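ARF-like GTPase (Chlamydomonas reinhardtii, PDB 4M9Q) belongs to the ADP-ribosylation factor family of small P-loop G proteins and binds phosphoaminophosphonic acid-guanylate ester together with a magnesium ion. Local coordinates at residues T19-I24 / I50-L55; T41-G46 / D160-L165; H73-V78 / Q101-K106. All blocks are in the same frame, centred on the assembly; numbering follows the deposited sequence. Where two conformers were deposited one is given.

Contact 1 (T19-I24 / I50-L55); sequences TLLNSI and IEVFDL. With GNP (phosphoaminophosphonic acid-guanylate ester), chain D.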
loop_
_atom_site.group_PDB
_atom_site.type_symbol
_atom_site.label_atom_id
_atom_site.label_comp_id
_atom_site.label_asym_id
_atom_site.label_seq_id
_atom_site.Cartn_x
_atom_site.Cartn_y
_atom_site.Cartn_z
ATOM N N THR A 19 7.296 -0.635 -9.135
ATOM C CA THR A 19 8.749 -0.499 -8.953
ATOM C C THR A 19 9.121 -0.732 -7.486
ATOM O O THR A 19 10.111 -1.348 -7.160
ATOM C CB THR A 19 9.220 0.882 -9.407
ATOM O OG1 THR A 19 8.697 1.152 -10.728
ATOM C CG2 THR A 19 10.780 0.987 -9.441
ATOM N N LEU A 20 8.280 -0.252 -6.592
ATOM C CA LEU A 20 8.530 -0.407 -5.174
ATOM C C LEU A 20 8.424 -1.873 -4.782
ATOM O O LEU A 20 9.272 -2.430 -4.101
ATOM C CB LEU A 20 7.566 0.458 -4.396
ATOM C CG LEU A 20 7.851 0.529 -2.906
ATOM C CD1 LEU A 20 7.500 1.936 -2.416
ATOM C CD2 LEU A 20 7.068 -0.571 -2.203
ATOM N N LEU A 21 7.432 -2.545 -5.307
ATOM C CA LEU A 21 7.316 -3.961 -5.039
ATOM C C LEU A 21 8.506 -4.746 -5.521
ATOM O O LEU A 21 9.019 -5.562 -4.783
ATOM C CB LEU A 21 6.082 -4.524 -5.701
ATOM C CG LEU A 21 5.808 -5.950 -5.241
ATOM C CD1 LEU A 21 5.913 -5.981 -3.703
ATOM C CD2 LEU A 21 4.477 -6.449 -5.770
ATOM N N ASN A 22 8.931 -4.527 -6.763
ATOM C CA ASN A 22 10.156 -5.118 -7.266
ATOM C C ASN A 22 11.315 -4.827 -6.335
ATOM O O ASN A 22 11.976 -5.739 -5.892
ATOM C CB ASN A 22 10.504 -4.645 -8.698
ATOM C CG ASN A 22 9.488 -5.120 -9.741
ATOM O OD1 ASN A 22 8.736 -6.099 -9.521
ATOM N ND2 ASN A 22 9.426 -4.419 -10.861
ATOM N N SER A 23 11.542 -3.574 -5.988
ATOM C CA SER A 23 12.721 -3.217 -5.202
ATOM C C SER A 23 12.684 -3.791 -3.808
ATOM O O SER A 23 13.713 -4.037 -3.206
ATOM C CB SER A 23 12.863 -1.699 -5.133
ATOM O OG SER A 23 13.237 -1.211 -6.424
ATOM N N ILE A 24 11.488 -3.993 -3.282
ATOM C CA ILE A 24 11.361 -4.526 -1.930
ATOM C C ILE A 24 11.717 -6.007 -1.903
ATOM O O ILE A 24 12.209 -6.498 -0.881
ATOM C CB ILE A 24 9.979 -4.238 -1.343
ATOM C CG1 ILE A 24 10.062 -3.840 0.096
ATOM C CG2 ILE A 24 9.062 -5.410 -1.465
ATOM C CD1 ILE A 24 8.815 -3.090 0.510
ATOM N N ILE A 50 4.203 -12.337 4.202
ATOM C CA ILE A 50 3.384 -11.195 3.763
ATOM C C ILE A 50 3.041 -11.363 2.296
ATOM O O ILE A 50 3.928 -11.388 1.447
ATOM C CB ILE A 50 4.134 -9.868 3.999
ATOM C CG1 ILE A 50 4.407 -9.702 5.511
ATOM C CG2 ILE A 50 3.290 -8.708 3.581
ATOM C CD1 ILE A 50 5.668 -8.993 5.811
ATOM N N GLU A 51 1.751 -11.517 2.021
ATOM C CA GLU A 51 1.211 -11.498 0.693
ATOM C C GLU A 51 0.943 -10.050 0.272
ATOM O O GLU A 51 0.158 -9.348 0.935
ATOM C CB GLU A 51 -0.067 -12.276 0.702
ATOM C CG GLU A 51 -0.532 -12.732 -0.672
ATOM C CD GLU A 51 -1.781 -13.651 -0.595
ATOM O OE1 GLU A 51 -2.733 -13.419 0.221
ATOM O OE2 GLU A 51 -1.811 -14.639 -1.358
ATOM N N VAL A 52 1.607 -9.603 -0.802
ATOM C CA VAL A 52 1.425 -8.258 -1.305
ATOM C C VAL A 52 0.700 -8.208 -2.645
ATOM O O VAL A 52 1.134 -8.791 -3.597
ATOM C CB VAL A 52 2.764 -7.541 -1.479
ATOM C CG1 VAL A 52 2.532 -6.071 -1.736
ATOM C CG2 VAL A 52 3.607 -7.732 -0.237
ATOM N N PHE A 53 -0.415 -7.503 -2.701
ATOM C CA PHE A 53 -1.163 -7.293 -3.942
ATOM C C PHE A 53 -0.880 -5.881 -4.508
ATOM O O PHE A 53 -1.241 -4.888 -3.914
ATOM C CB PHE A 53 -2.626 -7.468 -3.666
ATOM C CG PHE A 53 -3.017 -8.894 -3.412
ATOM C CD1 PHE A 53 -3.371 -9.330 -2.136
ATOM C CD2 PHE A 53 -3.067 -9.811 -4.466
ATOM C CE1 PHE A 53 -3.770 -10.628 -1.924
ATOM C CE2 PHE A 53 -3.436 -11.145 -4.234
ATOM C CZ PHE A 53 -3.786 -11.554 -2.954
ATOM N N ASP A 54 -0.200 -5.825 -5.637
ATOM C CA ASP A 54 0.109 -4.578 -6.295
ATOM C C ASP A 54 -0.985 -4.303 -7.326
ATOM O O ASP A 54 -1.035 -4.943 -8.349
ATOM C CB ASP A 54 1.495 -4.690 -6.927
ATOM C CG ASP A 54 1.767 -3.613 -7.977
ATOM O OD1 ASP A 54 1.223 -2.487 -7.881
ATOM O OD2 ASP A 54 2.544 -3.891 -8.916
ATOM N N LEU A 55 -1.894 -3.396 -7.026
ATOM C CA LEU A 55 -3.031 -3.129 -7.875
ATOM C C LEU A 55 -2.734 -1.950 -8.769
ATOM O O LEU A 55 -2.079 -1.003 -8.347
ATOM C CB LEU A 55 -4.236 -2.788 -7.016
ATOM C CG LEU A 55 -5.020 -3.961 -6.428
ATOM C CD1 LEU A 55 -4.235 -5.281 -6.430
ATOM C CD2 LEU A 55 -5.550 -3.633 -5.049
HETATM P PG GNP D . 0.322 1.853 -12.220
HETATM O O1G GNP D . 0.816 0.324 -12.424
HETATM O O2G GNP D . -0.461 2.025 -10.872
HETATM O O3G GNP D . -0.432 2.255 -13.500
HETATM N N3B GNP D . 1.723 2.783 -11.977
HETATM P PB GNP D . 2.805 2.281 -10.780
HETATM O O1B GNP D . 2.892 0.674 -10.652
HETATM O O2B GNP D . 2.369 2.956 -9.509
HETATM O O3A GNP D . 4.153 2.944 -11.298
HETATM P PA GNP D . 5.510 2.219 -11.704
HETATM O O1A GNP D . 5.124 1.564 -12.973
HETATM O O2A GNP D . 5.990 1.464 -10.515
HETATM O "O5'" GNP D . 6.406 3.522 -11.931
HETATM C "C5'" GNP D . 5.902 4.592 -12.765
HETATM C "C4'" GNP D . 7.078 5.368 -13.417
HETATM O "O4'" GNP D . 7.816 5.963 -12.339
HETATM C "C3'" GNP D . 8.115 4.482 -14.089
HETATM O "O3'" GNP D . 8.907 5.186 -15.044
HETATM C "C2'" GNP D . 9.087 4.178 -13.001
HETATM O "O2'" GNP D . 10.376 3.855 -13.432
HETATM C "C1'" GNP D . 9.157 5.509 -12.319
HETATM N N9 GNP D . 9.654 5.500 -10.940
HETATM C C8 GNP D . 9.226 4.683 -9.980
HETATM N N7 GNP D . 9.825 4.970 -8.816
HETATM C C5 GNP D . 10.673 5.979 -9.038
HETATM C C6 GNP D . 11.627 6.718 -8.193
HETATM O O6 GNP D . 11.785 6.446 -6.988
HETATM N N1 GNP D . 12.299 7.697 -8.762
HETATM C C2 GNP D . 12.152 8.030 -10.082
HETATM N N2 GNP D . 12.907 9.030 -10.542
HETATM N N3 GNP D . 11.298 7.398 -10.930
HETATM C C4 GNP D . 10.564 6.340 -10.448
#
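Helix 17-24 and strand 48-55 come closest at Leu21 and Asp54, whose CA atoms lie 7.3 Å apart, and no hydrogen bond spans the gap. Leu21 carries the whole contact. With CG anti to the backbone N (chi1 -170°), both of its methyls are thrown onto the strand. CD1 of Leu21 meets CG1 of Val52 tip to tip at 3.9 Å. The other branch comes in obliquely, CD2 of Leu21 packing 3.7 Å from CB of Asp54, which leaves the carboxylate to other partners. OD2 of Asp54 is hydrogen-bonded to Thr18 OG1 and Asn39 ND2, and the side chain lies about 4 Å from the magnesium ion. Thr18 belongs to the metal site, so Asp54 probably acts from the second shell, holding Thr18 in place, consistent with the aspartate of the DxxG motif of small G proteins. Near the start of the helix, Thr19 binds the nucleotide: its N donates to O2A of phosphoaminophosphonic acid-guanylate ester at 2.8 Å (160° at the hydrogen), and its OG1 donates to the same O2A at 2.7 Å. Leu21 also touches Leu9 of strand 3-10 and Thr41 of strand 38-45, the two neighbours of strand 48-55 in the sheet, while Leu20 and Ile24 of the same helix lean on Leu158 of helix 157-190.

Contact 2 (T41-G46 / D160-L165); sequences TTLNEG and DGLKWL
Glu45, the last residue of strand 38-45, meets Lys163 of helix 157-190 in a salt bridge, OE2 of Glu45 to NZ of Lys163 at 3.2 Å, in which the hydrogen bond is weak. The two side chains cross at about a right angle. The lysine runs nearly straight as far as CE and then turns at its last torsion (chi4 -73°), curling NZ back round the carboxylate oxygen. OE2 of Glu45 therefore also lies close to the aliphatic part of the lysine, 3.1 Å from CG and 3.3 Å from CE of Lys163. Beside this polar pair, the side chains of Leu43 and Leu162 cross obliquely, CD1 of Leu43 lying 3.5 Å from CD2 of Leu162. The same CD2 of Leu162 also comes within 4.4 Å of OE1 of Glu45.

What holds Glu45 in place lies one helical turn before Lys163: Arg159 forms a salt bridge through NH1 to OE1 of Glu45 and also reaches Asn44 O. The carboxylate is thus shared between two cations, one at each oxygen, which would probably favour its charged form. Leu43 is backed by Ile24 of helix 17-24 and by Ile50 and Val52 of strand 48-55, and Glu45 leans on Ile50. The axes of segments 41-45 and 160-165 pass 10.0 Å apart at 77°, nearly perpendicular; the strand meets the helix through Leu43 and Glu45. This is C-terminal helix against edge strand in the G-domain fold of the Arf family. The strand is the first of the hairpin 38-45/48-55, which corresponds in relatives to the interswitch between the two switch regions.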
loop_
_atom_site.group_PDB
_atom_site.type_symbol
_atom_site.label_atom_id
_atom_site.label_comp_id
_atom_site.label_asym_id
_atom_site.label_seq_id
_atom_site.Cartn_x
_atom_site.Cartn_y
_atom_site.Cartn_z
ATOM N N THR A 41 2.920 -10.940 -4.852
ATOM C CA THR A 41 4.074 -11.705 -4.396
ATOM C C THR A 41 4.065 -11.872 -2.874
ATOM O O THR A 41 3.205 -11.351 -2.192
ATOM C CB THR A 41 5.361 -11.041 -4.882
ATOM O OG1 THR A 41 6.100 -10.521 -3.785
ATOM C CG2 THR A 41 5.014 -9.896 -5.780
ATOM N N THR A 42 5.049 -12.602 -2.379
ATOM C CA THR A 42 5.159 -12.937 -0.993
ATOM C C THR A 42 6.510 -12.528 -0.454
ATOM O O THR A 42 7.504 -12.650 -1.137
ATOM C CB THR A 42 4.943 -14.425 -0.796
ATOM O OG1 THR A 42 3.551 -14.715 -0.977
ATOM C CG2 THR A 42 5.382 -14.835 0.609
ATOM N N LEU A 43 6.503 -11.963 0.751
ATOM C CA LEU A 43 7.690 -11.448 1.404
ATOM C C LEU A 43 7.801 -12.074 2.774
ATOM O O LEU A 43 6.795 -12.370 3.393
ATOM C CB LEU A 43 7.566 -9.914 1.674
ATOM C CG LEU A 43 7.360 -8.963 0.520
ATOM C CD1 LEU A 43 7.374 -7.543 1.018
ATOM C CD2 LEU A 43 8.429 -9.134 -0.527
ATOM N N ASN A 44 9.013 -12.129 3.296
ATOM C CA ASN A 44 9.250 -12.461 4.699
ATOM C C ASN A 44 9.651 -11.215 5.490
ATOM O O ASN A 44 10.422 -10.411 5.017
ATOM C CB ASN A 44 10.321 -13.518 4.768
ATOM C CG ASN A 44 9.852 -14.812 4.195
ATOM O OD1 ASN A 44 8.662 -15.108 4.256
ATOM N ND2 ASN A 44 10.757 -15.589 3.631
ATOM N N GLU A 45 9.040 -11.000 6.634
ATOM C CA GLU A 45 9.417 -9.890 7.501
ATOM C C GLU A 45 9.131 -10.271 8.916
ATOM O O GLU A 45 7.975 -10.481 9.281
ATOM C CB GLU A 45 8.632 -8.643 7.179
ATOM C CG GLU A 45 9.023 -7.410 8.012
ATOM C CD GLU A 45 10.508 -7.076 7.985
ATOM O OE1 GLU A 45 11.061 -6.754 6.903
ATOM O OE2 GLU A 45 11.131 -7.142 9.081
ATOM N N GLY A 46 10.209 -10.399 9.686
ATOM C CA GLY A 46 10.172 -11.026 10.951
ATOM C C GLY A 46 9.505 -12.371 10.847
ATOM O O GLY A 46 9.887 -13.226 10.046
ATOM N N ASP A 160 12.244 -0.318 6.119
ATOM C CA ASP A 160 11.887 0.436 7.323
ATOM C C ASP A 160 10.384 0.652 7.374
ATOM O O ASP A 160 9.726 0.384 8.378
ATOM C CB ASP A 160 12.590 1.756 7.382
ATOM C CG ASP A 160 14.104 1.621 7.597
ATOM O OD1 ASP A 160 14.597 0.496 7.929
ATOM O OD2 ASP A 160 14.809 2.661 7.412
ATOM N N GLY A 161 9.817 1.073 6.268
ATOM C CA GLY A 161 8.374 1.288 6.198
ATOM C C GLY A 161 7.631 -0.015 6.387
ATOM O O GLY A 161 6.723 -0.093 7.193
ATOM N N LEU A 162 8.070 -1.068 5.702
ATOM C CA LEU A 162 7.459 -2.390 5.876
ATOM C C LEU A 162 7.523 -2.866 7.319
ATOM O O LEU A 162 6.535 -3.366 7.838
ATOM C CB LEU A 162 8.081 -3.413 4.925
ATOM C CG LEU A 162 7.398 -4.760 4.855
ATOM C CD1 LEU A 162 5.953 -4.596 4.442
ATOM C CD2 LEU A 162 8.115 -5.663 3.873
ATOM N N LYS A 163 8.659 -2.668 7.979
ATOM C CA LYS A 163 8.825 -3.133 9.368
ATOM C C LYS A 163 7.908 -2.373 10.327
ATOM O O LYS A 163 7.399 -2.942 11.270
ATOM C CB LYS A 163 10.261 -2.930 9.861
ATOM C CG LYS A 163 11.208 -4.063 9.526
ATOM C CD LYS A 163 12.693 -3.711 9.762
ATOM C CE LYS A 163 13.551 -4.974 9.690
ATOM N NZ LYS A 163 13.385 -5.883 10.899
ATOM N N TRP A 164 7.735 -1.073 10.100
ATOM C CA TRP A 164 6.777 -0.318 10.894
ATOM C C TRP A 164 5.373 -0.881 10.674
ATOM O O TRP A 164 4.613 -1.021 11.618
ATOM C CB TRP A 164 6.808 1.141 10.525
ATOM C CG TRP A 164 5.715 1.882 11.217
ATOM C CD1 TRP A 164 5.723 2.415 12.522
ATOM C CD2 TRP A 164 4.376 2.135 10.725
ATOM N NE1 TRP A 164 4.518 2.982 12.816
ATOM C CE2 TRP A 164 3.667 2.837 11.788
ATOM C CE3 TRP A 164 3.747 1.902 9.568
ATOM C CZ2 TRP A 164 2.390 3.258 11.644
ATOM C CZ3 TRP A 164 2.426 2.305 9.436
ATOM C CH2 TRP A 164 1.767 2.956 10.468
ATOM N N LEU A 165 5.017 -1.208 9.430
ATOM C CA LEU A 165 3.670 -1.698 9.140
ATOM C C LEU A 165 3.461 -3.031 9.839
ATOM O O LEU A 165 2.454 -3.234 10.528
ATOM C CB LEU A 165 3.459 -1.958 7.653
ATOM C CG LEU A 165 2.240 -1.442 6.913
ATOM C CD1 LEU A 165 1.957 -2.333 5.716
ATOM C CD2 LEU A 165 1.057 -1.258 7.783
#

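Contact 3 (H73-V78 / Q101-K106); sequences HAIVYV and QFMRDK
Ile75 and Met103 meet at about a right angle, the thioether sulfur doing the touching: SD of Met103 lies 3.9 Å from CD1 and 4.0 Å from CG1 of Ile75, in one of two conformers modelled for the isoleucine. Neither CB is directed at the other segment. The bend of the methionine at chi2 (-48°) swings SD to the side chain of Ile75, and a second bend at chi3 (83°) sets only the terminal CE, while Ile75 extends its longer branch, CG1 and CD1, to meet the sulfur.

Lys106 makes the second touch with its methylenes. Its CG packs 3.5 Å from the carbonyl O of His73, with CB 3.6 Å from the same O of His73. Beyond CG the lysine is fully extended, running past this carbonyl to deliver NZ to Phe102 O at 2.8 Å. The amine approaches at a C=O...N angle of 156° and is tilted modestly from the carbonyl plane. NZ is also hydrogen-bonded to Val72 O, just before the strand, and salt-bridged to Glu183 OE1, tying the loop to the lead-in of strand 74-80 and to helix 157-190. The loop itself is shaped by a type II beta turn from Met103 to Lys106, closed by Lys106 N to Met103 O at 3.1 Å.

The side chain of His73 leaves the backbone away from the loop, and its ring is held by Thr6 N at ND1 and Asp177 OD2 at NE2. The loop lies within a beta-alpha-beta crossover: strand 74-80 leads through helix 87-99 to its parallel neighbour 108-113. Val97 of that helix packs on both Ile75 and Met103, and the backbone of Ile75 pairs with Pro107 and Cys109 beyond the turn.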
loop_
_atom_site.group_PDB
_atom_site.type_symbol
_atom_site.label_atom_id
_atom_site.label_comp_id
_atom_site.label_asym_id
_atom_site.label_seq_id
_atom_site.Cartn_x
_atom_site.Cartn_y
_atom_site.Cartn_z
ATOM N N HIS A 73 -4.898 -6.803 5.798
ATOM C CA HIS A 73 -4.645 -6.423 7.160
ATOM C C HIS A 73 -4.160 -5.015 7.225
ATOM O O HIS A 73 -4.282 -4.390 8.272
ATOM C CB HIS A 73 -3.582 -7.283 7.766
ATOM C CG HIS A 73 -3.980 -8.716 7.949
ATOM N ND1 HIS A 73 -3.777 -9.663 6.991
ATOM C CD2 HIS A 73 -4.531 -9.366 9.031
ATOM C CE1 HIS A 73 -4.203 -10.842 7.425
ATOM N NE2 HIS A 73 -4.663 -10.668 8.686
ATOM N N ALA A 74 -3.558 -4.515 6.134
ATOM C CA ALA A 74 -2.936 -3.203 6.129
ATOM C C ALA A 74 -2.757 -2.756 4.697
ATOM O O ALA A 74 -2.951 -3.568 3.741
ATOM C CB ALA A 74 -1.590 -3.241 6.826
ATOM N N ILE A 75 -2.371 -1.485 4.540
ATOM C CA ILE A 75 -2.195 -0.881 3.232
ATOM C C ILE A 75 -0.817 -0.263 3.138
ATOM O O ILE A 75 -0.331 0.274 4.124
ATOM C CB ILE A 75 -3.233 0.228 3.028
ATOM C CG1 ILE A 75 -4.545 -0.393 2.559
ATOM C CG2 ILE A 75 -2.715 1.303 2.055
ATOM C CD1 ILE A 75 -5.417 0.585 1.798
ATOM N N VAL A 76 -0.165 -0.380 1.981
ATOM C CA VAL A 76 0.932 0.487 1.661
ATOM C C VAL A 76 0.331 1.452 0.631
ATOM O O VAL A 76 -0.160 0.997 -0.389
ATOM C CB VAL A 76 2.111 -0.259 1.112
ATOM C CG1 VAL A 76 3.194 0.706 0.663
ATOM C CG2 VAL A 76 2.664 -1.239 2.135
ATOM N N TYR A 77 0.315 2.762 0.918
ATOM C CA TYR A 77 -0.137 3.744 -0.023
ATOM C C TYR A 77 1.071 4.527 -0.537
ATOM O O TYR A 77 1.854 5.056 0.258
ATOM C CB TYR A 77 -1.124 4.660 0.642
ATOM C CG TYR A 77 -1.920 5.491 -0.351
ATOM C CD1 TYR A 77 -2.997 4.962 -1.002
ATOM C CD2 TYR A 77 -1.563 6.805 -0.627
ATOM C CE1 TYR A 77 -3.691 5.710 -1.911
ATOM C CE2 TYR A 77 -2.247 7.549 -1.540
ATOM C CZ TYR A 77 -3.312 6.994 -2.177
ATOM O OH TYR A 77 -4.009 7.750 -3.056
ATOM N N VAL A 78 1.266 4.575 -1.849
ATOM C CA VAL A 78 2.423 5.192 -2.440
ATOM C C VAL A 78 1.989 6.460 -3.145
ATOM O O VAL A 78 1.011 6.483 -3.909
ATOM C CB VAL A 78 3.085 4.236 -3.449
ATOM C CG1 VAL A 78 4.399 4.817 -3.991
ATOM C CG2 VAL A 78 3.356 2.862 -2.820
ATOM N N GLN A 101 -15.758 0.496 4.685
ATOM C CA GLN A 101 -16.160 -0.180 5.903
ATOM C C GLN A 101 -15.111 -1.172 6.395
ATOM O O GLN A 101 -14.955 -1.361 7.595
ATOM C CB GLN A 101 -17.522 -0.842 5.624
ATOM C CG GLN A 101 -17.741 -2.256 6.125
ATOM C CD GLN A 101 -19.054 -2.853 5.583
ATOM O OE1 GLN A 101 -19.177 -3.174 4.396
ATOM N NE2 GLN A 101 -20.035 -2.982 6.450
ATOM N N PHE A 102 -14.374 -1.779 5.469
ATOM C CA PHE A 102 -13.403 -2.800 5.828
ATOM C C PHE A 102 -12.036 -2.205 6.209
ATOM O O PHE A 102 -11.094 -2.958 6.509
ATOM C CB PHE A 102 -13.238 -3.794 4.664
ATOM C CG PHE A 102 -14.517 -4.502 4.264
ATOM C CD1 PHE A 102 -15.033 -4.366 2.969
ATOM C CD2 PHE A 102 -15.189 -5.297 5.162
ATOM C CE1 PHE A 102 -16.196 -5.010 2.589
ATOM C CE2 PHE A 102 -16.369 -5.943 4.798
ATOM C CZ PHE A 102 -16.869 -5.803 3.509
ATOM N N MET A 103 -11.915 -0.873 6.182
ATOM C CA MET A 103 -10.643 -0.233 6.452
ATOM C C MET A 103 -10.484 0.186 7.890
ATOM O O MET A 103 -9.388 0.479 8.326
ATOM C CB MET A 103 -10.416 0.967 5.542
ATOM C CG MET A 103 -9.545 0.719 4.306
ATOM S SD MET A 103 -7.984 -0.149 4.595
ATOM C CE MET A 103 -8.762 -1.731 4.552
ATOM N N ARG A 104 -11.550 0.179 8.655
ATOM C CA ARG A 104 -11.485 0.771 9.985
ATOM C C ARG A 104 -10.379 0.100 10.826
ATOM O O ARG A 104 -10.158 -1.076 10.721
ATOM C CB ARG A 104 -12.908 0.793 10.595
ATOM C CG ARG A 104 -13.064 0.601 12.094
ATOM C CD ARG A 104 -13.213 -0.880 12.428
ATOM N NE ARG A 104 -14.182 -1.146 13.487
ATOM C CZ ARG A 104 -14.488 -2.360 13.944
ATOM N NH1 ARG A 104 -13.917 -3.438 13.436
ATOM N NH2 ARG A 104 -15.389 -2.490 14.921
ATOM N N ASP A 105 -9.604 0.888 11.561
ATOM C CA ASP A 105 -8.452 0.390 12.378
ATOM C C ASP A 105 -7.261 -0.288 11.672
ATOM O O ASP A 105 -6.353 -0.741 12.339
ATOM C CB ASP A 105 -8.949 -0.547 13.512
ATOM C CG ASP A 105 -9.849 0.184 14.548
ATOM O OD1 ASP A 105 -9.631 1.404 14.832
ATOM O OD2 ASP A 105 -10.768 -0.475 15.086
ATOM N N LYS A 106 -7.244 -0.376 10.341
ATOM C CA LYS A 106 -6.116 -0.976 9.652
ATOM C C LYS A 106 -5.056 0.097 9.364
ATOM O O LYS A 106 -5.376 1.256 8.991
ATOM C CB LYS A 106 -6.564 -1.624 8.365
ATOM C CG LYS A 106 -7.386 -2.884 8.589
ATOM C CD LYS A 106 -7.917 -3.461 7.299
ATOM C CE LYS A 106 -8.820 -4.676 7.517
ATOM N NZ LYS A 106 -9.414 -5.125 6.222
#

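In the fold
From the N terminus, helix 17-24 is followed by strand 38-45 and the hairpin return 48-55, where contact 1 closes the first loop onto the sheet. Contact 2 opens inside that loop, at 41-46, and closes only at 160-165, so the two cross; they share the hairpin, where Ile50 N probably hydrogen-bonds Leu43 O and Val52 N Thr41 O. Contact 3 comes after contact 1 in series and is nested inside the long loop of contact 2, joining strand 74-80 to the approach of strand 108-113. Leu165 touches Ala74 and Val76, linking contacts 2 and 3. Together they fasten the nucleotide-side helix, the C-terminal helix and the crossover loop to one mixed sheet.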